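Local coordinates for protein isocitrate dehydrogenase [NAD] subunit 2 (Saccharomyces cerevisiae, PDB 3BLX) that catalyses, together with the IDH1 subunit in a mitochondrial octamer, the NAD-dependent oxidative decarboxylation of isocitrate to 2-oxoglutarate in the citric acid cycle, and also binds RNA, at residues B[49-54]-B[307-312]; B[156-161]-B[243-248]; B[174-179]-B[212-217]; B[294-299]-B[344-349]. All coordinates share one frame; numbering follows the deposited sequence.

Interaction 1 (B[49-54]-B[307-312]); sequences VPIEWE and NHMGLT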
# COMPACT_ATOMS: atom_id res chain seq x y z
N VAL B 49 -42.93 -39.74 38.74
CA VAL B 49 -42.84 -40.19 37.36
C VAL B 49 -41.76 -41.28 37.25
O VAL B 49 -40.73 -41.22 37.93
CB VAL B 49 -42.54 -39.01 36.39
CG1 VAL B 49 -43.48 -37.86 36.66
CG2 VAL B 49 -41.12 -38.53 36.51
N PRO B 50 -42.02 -42.29 36.40
CA PRO B 50 -41.20 -43.49 36.17
C PRO B 50 -39.84 -43.23 35.53
O PRO B 50 -39.55 -43.81 34.49
CB PRO B 50 -42.05 -44.30 35.18
CG PRO B 50 -43.43 -43.71 35.27
CD PRO B 50 -43.26 -42.28 35.61
N ILE B 51 -39.01 -42.40 36.15
CA ILE B 51 -37.74 -41.99 35.54
C ILE B 51 -36.58 -41.93 36.53
O ILE B 51 -36.68 -41.31 37.60
CB ILE B 51 -37.89 -40.62 34.82
CG1 ILE B 51 -38.89 -40.72 33.67
CG2 ILE B 51 -36.54 -40.12 34.30
CD1 ILE B 51 -39.30 -39.39 33.13
N GLU B 52 -35.48 -42.58 36.17
CA GLU B 52 -34.22 -42.46 36.89
C GLU B 52 -33.21 -41.77 35.98
O GLU B 52 -33.05 -42.14 34.81
CB GLU B 52 -33.71 -43.84 37.31
CG GLU B 52 -33.51 -44.81 36.15
CD GLU B 52 -33.17 -46.21 36.59
OE1 GLU B 52 -33.79 -46.72 37.55
OE2 GLU B 52 -32.27 -46.81 35.95
N TRP B 53 -32.53 -40.76 36.51
CA TRP B 53 -31.58 -39.98 35.72
C TRP B 53 -30.23 -40.68 35.49
O TRP B 53 -30.09 -41.86 35.78
CB TRP B 53 -31.38 -38.64 36.39
CG TRP B 53 -32.68 -37.92 36.62
CD1 TRP B 53 -33.21 -37.55 37.82
CD2 TRP B 53 -33.61 -37.48 35.62
NE1 TRP B 53 -34.41 -36.91 37.63
CE2 TRP B 53 -34.68 -36.85 36.29
CE3 TRP B 53 -33.64 -37.56 34.22
CZ2 TRP B 53 -35.76 -36.30 35.61
CZ3 TRP B 53 -34.71 -37.01 33.55
CH2 TRP B 53 -35.76 -36.39 34.24
N GLU B 54 -29.26 -39.94 34.96
CA GLU B 54 -27.97 -40.52 34.61
C GLU B 54 -27.05 -39.44 34.05
O GLU B 54 -26.55 -39.57 32.95
CB GLU B 54 -28.14 -41.64 33.59
CG GLU B 54 -26.88 -42.48 33.34
CD GLU B 54 -27.15 -43.74 32.50
OE1 GLU B 54 -28.32 -44.14 32.37
OE2 GLU B 54 -26.17 -44.32 31.98
N ASN B 307 -44.15 -36.47 26.74
CA ASN B 307 -45.00 -36.72 25.58
C ASN B 307 -44.34 -37.55 24.49
O ASN B 307 -45.01 -38.23 23.73
CB ASN B 307 -45.51 -35.41 24.98
CG ASN B 307 -46.69 -34.84 25.73
OD1 ASN B 307 -47.62 -35.57 26.10
ND2 ASN B 307 -46.67 -33.54 25.97
N HIS B 308 -43.03 -37.48 24.38
CA HIS B 308 -42.34 -38.22 23.33
C HIS B 308 -42.17 -39.67 23.78
O HIS B 308 -42.01 -40.59 22.96
CB HIS B 308 -41.01 -37.54 22.98
CG HIS B 308 -40.15 -38.33 22.04
ND1 HIS B 308 -38.91 -38.82 22.39
CD2 HIS B 308 -40.34 -38.72 20.76
CE1 HIS B 308 -38.38 -39.47 21.38
NE2 HIS B 308 -39.23 -39.43 20.37
N MET B 309 -42.24 -39.86 25.10
CA MET B 309 -42.04 -41.16 25.72
C MET B 309 -43.36 -41.91 25.91
O MET B 309 -43.37 -43.14 25.98
CB MET B 309 -41.29 -41.01 27.05
CG MET B 309 -39.80 -40.73 26.88
SD MET B 309 -38.89 -40.64 28.43
CE MET B 309 -39.85 -39.42 29.29
N GLY B 310 -44.47 -41.17 25.98
CA GLY B 310 -45.77 -41.79 26.12
C GLY B 310 -46.43 -41.53 27.47
O GLY B 310 -47.60 -41.83 27.66
N LEU B 311 -45.65 -40.99 28.40
CA LEU B 311 -46.16 -40.62 29.71
C LEU B 311 -47.03 -39.37 29.63
O LEU B 311 -46.74 -38.36 30.28
CB LEU B 311 -45.00 -40.38 30.67
CG LEU B 311 -43.85 -41.40 30.59
CD1 LEU B 311 -42.76 -41.05 31.59
CD2 LEU B 311 -44.34 -42.82 30.81
N THR B 312 -48.10 -39.45 28.84
CA THR B 312 -49.02 -38.33 28.63
C THR B 312 -49.66 -37.81 29.92
O THR B 312 -49.88 -36.61 30.07
CB THR B 312 -50.16 -38.73 27.66
OG1 THR B 312 -49.65 -39.56 26.61
CG2 THR B 312 -50.84 -37.49 27.06
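Ile51 meets Met309 and Leu311 at one methyl group, its CD1, and this small apolar cluster is the tight part of the contact. With chi1 at -63° the CG1 branch lies opposite the carbonyl carbon, and a nearly straight chi2 then carries CD1 out to the helix end. There Ile51 CD1 sits 3.9 Å from Met309 CE and 4.1 Å from Leu311 CD1. The thioether chain suits its place because it can bend: a turn at chi3 (-54°) swings CE back toward the isoleucine. Leu311 CD1 is shared, since Pro50 CD also lies 4.2 Å from it. On its other side Ile51 sends CG2 over the rim of the Trp53 ring, 3.6 Å above its plane, so the two branches of this beta-branched residue serve different neighbours.

No hydrogen bond joins the two segments, and the contact loosens toward solvent at Gly310 and Thr312, both exposed. Gly310 follows helix 296-309 with a positive phi of 111°, a conformation that glycine, having no side chain, adopts readily. Thr312 OG1 donates to Gly310 O at 3.2 Å as the next helix begins. Pro50 and Leu311 each form the centre of an inverse gamma turn, so a sharp bend faces a sharp bend.

Leu311, at the N-cap position of helix 312-326, links two successive helices. The short strand 51-52 pairs in parallel with strand 22-23, whose Tyr22 touches Pro50 and Leu311, while Phe44 of helix 33-45 packs on Ile51 and Tyr11 on Met309.

Interaction 2 (B[156-161]-B[243-248]); sequences SIKLIT and PNLYGD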
# COMPACT_ATOMS: atom_id res chain seq x y z
N SER B 156 -20.05 -18.62 -1.11
CA SER B 156 -20.66 -19.54 -0.14
C SER B 156 -21.23 -20.70 -0.92
O SER B 156 -21.75 -20.51 -2.00
CB SER B 156 -21.77 -18.84 0.62
OG SER B 156 -21.27 -17.79 1.42
N ILE B 157 -21.15 -21.90 -0.36
CA ILE B 157 -21.69 -23.07 -1.02
C ILE B 157 -22.62 -23.73 -0.01
O ILE B 157 -22.21 -24.06 1.09
CB ILE B 157 -20.54 -24.00 -1.42
CG1 ILE B 157 -19.50 -23.23 -2.23
CG2 ILE B 157 -20.99 -25.15 -2.24
CD1 ILE B 157 -18.29 -24.06 -2.58
N LYS B 158 -23.87 -23.91 -0.40
CA LYS B 158 -24.89 -24.52 0.48
C LYS B 158 -25.63 -25.65 -0.24
O LYS B 158 -25.89 -25.58 -1.44
CB LYS B 158 -25.89 -23.48 1.00
CG LYS B 158 -25.36 -22.60 2.13
CD LYS B 158 -26.24 -21.37 2.32
CE LYS B 158 -25.46 -20.20 2.93
NZ LYS B 158 -26.14 -18.88 2.75
N LEU B 159 -25.96 -26.69 0.50
CA LEU B 159 -26.54 -27.88 -0.09
C LEU B 159 -27.92 -28.13 0.47
O LEU B 159 -28.17 -27.93 1.67
CB LEU B 159 -25.69 -29.07 0.28
CG LEU B 159 -25.39 -30.00 -0.87
CD1 LEU B 159 -24.62 -29.23 -1.88
CD2 LEU B 159 -24.58 -31.13 -0.35
N ILE B 160 -28.82 -28.57 -0.40
CA ILE B 160 -30.12 -29.10 0.05
C ILE B 160 -30.44 -30.41 -0.70
O ILE B 160 -30.25 -30.49 -1.90
CB ILE B 160 -31.26 -28.05 -0.07
CG1 ILE B 160 -32.40 -28.38 0.87
CG2 ILE B 160 -31.82 -27.99 -1.46
CD1 ILE B 160 -33.65 -27.56 0.58
N THR B 161 -30.88 -31.44 0.01
CA THR B 161 -31.16 -32.74 -0.63
C THR B 161 -32.60 -33.18 -0.45
O THR B 161 -33.21 -32.86 0.56
CB THR B 161 -30.25 -33.90 -0.13
OG1 THR B 161 -30.54 -34.19 1.25
CG2 THR B 161 -28.77 -33.59 -0.30
N PRO B 243 -36.92 -25.06 5.31
CA PRO B 243 -35.54 -25.52 5.10
C PRO B 243 -34.63 -24.90 6.14
O PRO B 243 -34.99 -23.89 6.76
CB PRO B 243 -35.19 -25.01 3.70
CG PRO B 243 -36.49 -24.60 3.07
CD PRO B 243 -37.41 -24.22 4.19
N ASN B 244 -33.47 -25.52 6.37
CA ASN B 244 -32.58 -25.05 7.44
C ASN B 244 -32.25 -23.54 7.38
O ASN B 244 -32.08 -22.90 8.42
CB ASN B 244 -31.31 -25.91 7.47
CG ASN B 244 -30.24 -25.33 8.38
OD1 ASN B 244 -29.25 -24.78 7.90
ND2 ASN B 244 -30.44 -25.44 9.69
N LEU B 245 -32.17 -23.00 6.16
CA LEU B 245 -31.87 -21.59 5.91
C LEU B 245 -32.61 -20.53 6.75
O LEU B 245 -31.99 -19.62 7.30
CB LEU B 245 -32.07 -21.30 4.42
CG LEU B 245 -31.21 -20.13 3.91
CD1 LEU B 245 -29.76 -20.57 3.72
CD2 LEU B 245 -31.76 -19.53 2.62
N TYR B 246 -33.92 -20.66 6.85
CA TYR B 246 -34.72 -19.66 7.53
C TYR B 246 -35.14 -20.13 8.91
O TYR B 246 -35.77 -19.38 9.66
CB TYR B 246 -35.99 -19.36 6.73
CG TYR B 246 -35.83 -19.47 5.24
CD1 TYR B 246 -35.14 -18.50 4.53
CD2 TYR B 246 -36.40 -20.53 4.53
CE1 TYR B 246 -35.00 -18.60 3.16
CE2 TYR B 246 -36.26 -20.64 3.16
CZ TYR B 246 -35.55 -19.67 2.48
OH TYR B 246 -35.41 -19.76 1.12
N GLY B 247 -34.81 -21.36 9.25
CA GLY B 247 -35.20 -21.92 10.54
C GLY B 247 -34.79 -21.11 11.75
O GLY B 247 -35.61 -20.87 12.62
N ASP B 248 -33.51 -20.73 11.81
CA ASP B 248 -32.96 -19.90 12.89
C ASP B 248 -33.79 -18.64 13.11
O ASP B 248 -34.21 -18.35 14.21
CB ASP B 248 -31.50 -19.51 12.56
CG ASP B 248 -30.46 -20.37 13.30
OD1 ASP B 248 -30.79 -20.99 14.34
OD2 ASP B 248 -29.28 -20.41 12.84
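Lys158 lays the aliphatic part of its side chain across Leu245, with Lys158 CD 3.9 Å from Leu245 CD1 and the two side chains at about a right angle. The lysine chain is extended beyond CG as it crosses the leucine, and Lys158 NZ is 4.1 Å from the same methyl, Leu245 CD1. A lysine suits this partly exposed strand position because its methylenes can pack on an apolar neighbour. Leu245, with CG swung opposite its backbone N (chi1 -153°), presents CD1 to the strand, while its CB stands over the centre of the Tyr246 ring. Two residues further along the strand, on the same side, Ile160 CD1 rests 4.3 Å from Pro243 CB. Strand 153-161 forms an antiparallel pair with strand 140-148, the arm by which subunits of this family interlock, and its other edge pairs antiparallel with a strand of a neighbouring subunit 1 chain. The contact thus leans this arm on the segment that leads into helix 244-258. That helix carries Asp248, probably a magnesium ligand, which forms a salt bridge with Lys183 of the neighbouring subunit 1 chain. Phe200 of helix 195-208 packs against Pro243, and Ala196 of the same helix against Ile160.

Interaction 3 (B[174-179]-B[212-217]); sequences EYARAI and PDLTLE
Arg177 and Asp213 join the last turn of helix 162-178 to the loop leading into strand 215-220. From Arg177 CB, the first neighbour is Leu214 CD2 at 4.0 Å, so the root of this charged side chain is packed against a buried leucine. Arg177 CG then passes 4.1 Å from Asp213 OD2. A bend at chi3 (-69°) turns the guanidinium side-on to the aspartate: Arg177 NE donates to Asp213 OD2 at 3.2 Å, and Arg177 NH2 donates to Asp213 OD1 at 2.9 Å. Both bonds are nearly straight, each 168° at the hydrogen, and each oxygen uses its syn lone pair. The guanidinium and carboxylate planes lie only 17° apart, which makes this a nearly coplanar two-pronged salt bridge. Beneath it, Ala176 CB approaches Leu214 CG at 4.4 Å; its small methyl lets the helix lie close to the loop, and it also touches Val184 of the adjoining strand 183-188. Strand 215-220 pairs in parallel with that strand and is the outermost on this side of the main sheet within the chain. Both charged residues are exposed, so water probably screens much of their attraction; the paired, directional bonds fix the guanidinium's orientation, while the leucine and alanine supply the buried apolar part.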
# COMPACT_ATOMS: atom_id res chain seq x y z
N GLU B 174 -46.64 -36.05 10.54
CA GLU B 174 -46.88 -36.94 11.67
C GLU B 174 -46.96 -36.23 13.03
O GLU B 174 -47.54 -36.73 13.98
CB GLU B 174 -45.83 -38.04 11.71
CG GLU B 174 -45.78 -38.83 10.44
CD GLU B 174 -45.55 -40.31 10.66
OE1 GLU B 174 -44.51 -40.81 10.19
OE2 GLU B 174 -46.41 -40.96 11.30
N TYR B 175 -46.38 -35.05 13.11
CA TYR B 175 -46.43 -34.27 14.32
C TYR B 175 -47.69 -33.40 14.32
O TYR B 175 -48.22 -33.06 15.37
CB TYR B 175 -45.16 -33.40 14.44
CG TYR B 175 -45.04 -32.66 15.75
CD1 TYR B 175 -45.49 -31.34 15.88
CD2 TYR B 175 -44.48 -33.28 16.87
CE1 TYR B 175 -45.39 -30.66 17.09
CE2 TYR B 175 -44.37 -32.61 18.08
CZ TYR B 175 -44.83 -31.30 18.19
OH TYR B 175 -44.72 -30.65 19.41
N ALA B 176 -48.16 -33.02 13.15
CA ALA B 176 -49.38 -32.25 13.09
C ALA B 176 -50.56 -33.16 13.44
O ALA B 176 -51.43 -32.81 14.25
CB ALA B 176 -49.55 -31.65 11.73
N ARG B 177 -50.58 -34.34 12.84
CA ARG B 177 -51.54 -35.38 13.19
C ARG B 177 -51.49 -35.67 14.70
O ARG B 177 -52.50 -35.61 15.38
CB ARG B 177 -51.25 -36.63 12.37
CG ARG B 177 -51.86 -37.90 12.89
CD ARG B 177 -51.34 -39.09 12.08
NE ARG B 177 -51.86 -39.06 10.72
CZ ARG B 177 -51.42 -39.84 9.74
NH1 ARG B 177 -50.44 -40.70 10.00
NH2 ARG B 177 -51.96 -39.77 8.52
N ALA B 178 -50.30 -35.94 15.23
CA ALA B 178 -50.11 -36.24 16.65
C ALA B 178 -50.47 -35.15 17.69
O ALA B 178 -50.59 -35.45 18.87
CB ALA B 178 -48.68 -36.73 16.89
N ILE B 179 -50.65 -33.91 17.29
CA ILE B 179 -51.08 -32.89 18.23
C ILE B 179 -52.40 -32.28 17.77
O ILE B 179 -52.82 -31.24 18.28
CB ILE B 179 -50.06 -31.74 18.38
CG1 ILE B 179 -49.73 -31.10 17.03
CG2 ILE B 179 -48.78 -32.22 19.02
CD1 ILE B 179 -48.94 -29.81 17.16
N PRO B 212 -53.87 -37.71 4.02
CA PRO B 212 -55.10 -37.12 3.47
C PRO B 212 -55.84 -36.35 4.54
O PRO B 212 -56.57 -35.42 4.20
CB PRO B 212 -55.91 -38.34 3.04
CG PRO B 212 -54.93 -39.49 3.03
CD PRO B 212 -53.95 -39.17 4.11
N ASP B 213 -55.64 -36.71 5.80
CA ASP B 213 -56.26 -36.01 6.94
C ASP B 213 -55.66 -34.63 7.17
O ASP B 213 -56.18 -33.84 7.95
CB ASP B 213 -56.15 -36.81 8.24
CG ASP B 213 -54.76 -37.38 8.49
OD1 ASP B 213 -54.18 -38.06 7.60
OD2 ASP B 213 -54.27 -37.19 9.63
N LEU B 214 -54.56 -34.36 6.49
CA LEU B 214 -53.87 -33.10 6.67
C LEU B 214 -53.90 -32.24 5.41
O LEU B 214 -53.77 -32.75 4.30
CB LEU B 214 -52.44 -33.39 7.07
CG LEU B 214 -52.13 -33.42 8.57
CD1 LEU B 214 -53.38 -33.36 9.40
CD2 LEU B 214 -51.34 -34.63 8.89
N THR B 215 -54.10 -30.94 5.61
CA THR B 215 -54.08 -29.98 4.52
C THR B 215 -52.69 -29.35 4.38
O THR B 215 -52.17 -28.75 5.32
CB THR B 215 -55.09 -28.85 4.76
OG1 THR B 215 -56.34 -29.41 5.15
CG2 THR B 215 -55.27 -28.00 3.51
N LEU B 216 -52.09 -29.48 3.21
CA LEU B 216 -50.82 -28.82 2.90
C LEU B 216 -51.02 -27.46 2.24
O LEU B 216 -51.57 -27.38 1.14
CB LEU B 216 -49.97 -29.70 1.98
CG LEU B 216 -48.66 -29.07 1.50
CD1 LEU B 216 -47.80 -28.82 2.71
CD2 LEU B 216 -47.92 -29.95 0.51
N GLU B 217 -50.58 -26.40 2.89
CA GLU B 217 -50.48 -25.10 2.23
C GLU B 217 -49.02 -24.74 2.08
O GLU B 217 -48.19 -25.17 2.89
CB GLU B 217 -51.18 -24.00 3.04
CG GLU B 217 -52.58 -24.39 3.52
CD GLU B 217 -53.27 -23.27 4.28
OE1 GLU B 217 -52.67 -22.18 4.42
OE2 GLU B 217 -54.42 -23.49 4.74

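Interaction 4 (B[294-299]-B[344-349]); sequences NPTALL and SSFTEA
This is a buried, mostly apolar contact between two helices of the domain that also holds helices 33-45 and 312-326: the start of helix 296-309 meets helix 343-352 through the ring of Phe346. With CG opposite its backbone N (chi1 -172°), Phe346 reaches from its helix to the helix start at Pro295 and Thr296. Phe346 CD2 lies 4.4 Å from Pro295 CD, and Phe346 CZ lies 3.8 Å from Thr296 OG1, the side chains of Thr296 and Phe346 crossing at about a right angle. Proline suits the first turn, where no backbone N-H is needed, and offers the ring a rigid apolar surface. Asn294 prepares that turn: Asn294 OD1 accepts from Thr296 N at 3.0 Å, a capping bond, with the donor 35° out of the carbonyl plane. The amide nitrogen of Asn294 bonds in turn to Asp336, which fixes the flip of the amide. On the facing helix, Thr347 OG1 donates to Ser344 O at 2.8 Å. Ile326 of helix 312-326 packs on Phe346, and Ser39 of helix 33-45 touches both Pro295 and Thr347. Because the Asn294 cap and the Thr347 hydroxyl bond are each made within one segment, the link between the helices rests on van der Waals packing.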
# COMPACT_ATOMS: atom_id res chain seq x y z
N ASN B 294 -34.56 -19.30 35.93
CA ASN B 294 -35.94 -19.65 35.62
C ASN B 294 -36.07 -20.98 34.89
O ASN B 294 -35.77 -21.07 33.70
CB ASN B 294 -36.61 -18.53 34.84
CG ASN B 294 -38.08 -18.79 34.59
OD1 ASN B 294 -38.58 -19.89 34.83
ND2 ASN B 294 -38.79 -17.78 34.10
N PRO B 295 -36.54 -22.02 35.59
CA PRO B 295 -36.59 -23.41 35.13
C PRO B 295 -37.76 -23.73 34.20
O PRO B 295 -37.91 -24.89 33.78
CB PRO B 295 -36.79 -24.20 36.42
CG PRO B 295 -36.90 -23.21 37.51
CD PRO B 295 -37.12 -21.88 36.93
N THR B 296 -38.58 -22.73 33.88
CA THR B 296 -39.75 -22.95 33.04
C THR B 296 -39.41 -23.56 31.68
O THR B 296 -40.08 -24.50 31.22
CB THR B 296 -40.47 -21.64 32.73
OG1 THR B 296 -40.72 -20.93 33.95
CG2 THR B 296 -41.77 -21.94 32.02
N ALA B 297 -38.39 -22.99 31.04
CA ALA B 297 -37.96 -23.42 29.72
C ALA B 297 -37.53 -24.86 29.76
O ALA B 297 -37.99 -25.68 28.97
CB ALA B 297 -36.84 -22.54 29.24
N LEU B 298 -36.65 -25.20 30.70
CA LEU B 298 -36.24 -26.59 30.83
C LEU B 298 -37.42 -27.50 31.25
O LEU B 298 -37.56 -28.62 30.75
CB LEU B 298 -35.03 -26.73 31.78
CG LEU B 298 -34.36 -28.11 31.81
CD1 LEU B 298 -34.06 -28.61 30.40
CD2 LEU B 298 -33.10 -28.10 32.63
N LEU B 299 -38.29 -27.00 32.13
CA LEU B 299 -39.49 -27.76 32.53
C LEU B 299 -40.40 -28.12 31.37
O LEU B 299 -40.90 -29.25 31.27
CB LEU B 299 -40.29 -26.97 33.56
CG LEU B 299 -40.27 -27.40 35.03
CD1 LEU B 299 -39.15 -28.37 35.33
CD2 LEU B 299 -40.23 -26.16 35.93
N SER B 344 -35.91 -21.61 43.99
CA SER B 344 -36.37 -22.56 45.00
C SER B 344 -37.85 -22.37 45.33
O SER B 344 -38.62 -23.33 45.36
CB SER B 344 -35.57 -22.42 46.29
OG SER B 344 -34.21 -22.69 46.07
N SER B 345 -38.24 -21.13 45.59
CA SER B 345 -39.62 -20.85 45.93
C SER B 345 -40.56 -21.18 44.78
O SER B 345 -41.70 -21.54 44.98
CB SER B 345 -39.77 -19.39 46.34
OG SER B 345 -39.96 -18.56 45.22
N PHE B 346 -40.06 -21.04 43.55
CA PHE B 346 -40.82 -21.38 42.36
C PHE B 346 -41.05 -22.89 42.27
O PHE B 346 -42.16 -23.34 42.01
CB PHE B 346 -40.09 -20.87 41.11
CG PHE B 346 -40.89 -21.00 39.82
CD1 PHE B 346 -41.54 -19.90 39.30
CD2 PHE B 346 -40.93 -22.20 39.12
CE1 PHE B 346 -42.26 -20.00 38.11
CE2 PHE B 346 -41.64 -22.30 37.94
CZ PHE B 346 -42.31 -21.21 37.44
N THR B 347 -40.00 -23.67 42.51
CA THR B 347 -40.09 -25.12 42.30
C THR B 347 -41.19 -25.76 43.15
O THR B 347 -41.93 -26.61 42.65
CB THR B 347 -38.74 -25.85 42.54
OG1 THR B 347 -38.37 -25.75 43.92
CG2 THR B 347 -37.67 -25.23 41.71
N GLU B 348 -41.30 -25.36 44.41
CA GLU B 348 -42.31 -25.96 45.29
C GLU B 348 -43.65 -25.28 45.11
O GLU B 348 -44.69 -25.90 45.32
CB GLU B 348 -41.85 -25.95 46.75
CG GLU B 348 -41.26 -24.61 47.20
CD GLU B 348 -40.27 -24.76 48.35
OE1 GLU B 348 -39.78 -23.73 48.86
OE2 GLU B 348 -39.99 -25.92 48.72
N ALA B 349 -43.64 -24.01 44.69
CA ALA B 349 -44.88 -23.32 44.33
C ALA B 349 -45.57 -24.09 43.23
O ALA B 349 -46.79 -24.08 43.13
CB ALA B 349 -44.59 -21.90 43.88

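How the interactions relate
Interactions 1 and 4 share helix 296-309, one at its end and the other at its start, with centres about 18 Å apart; their segments alternate along the chain, so they tie an early strand and the last helix into one domain. Interaction 3 lies within the span closed by interaction 2, with centres about 24 Å apart, and strand 153-161 runs directly into helix 162-178. Both fall within the span closed by interaction 1 and end before interaction 4 begins. The centres of interactions 2 and 4 are about 36 Å apart, on opposite sides of the chain's centre. Interaction 2 alone contains a probable metal ligand and touches other subunits; the others join parts of this chain only.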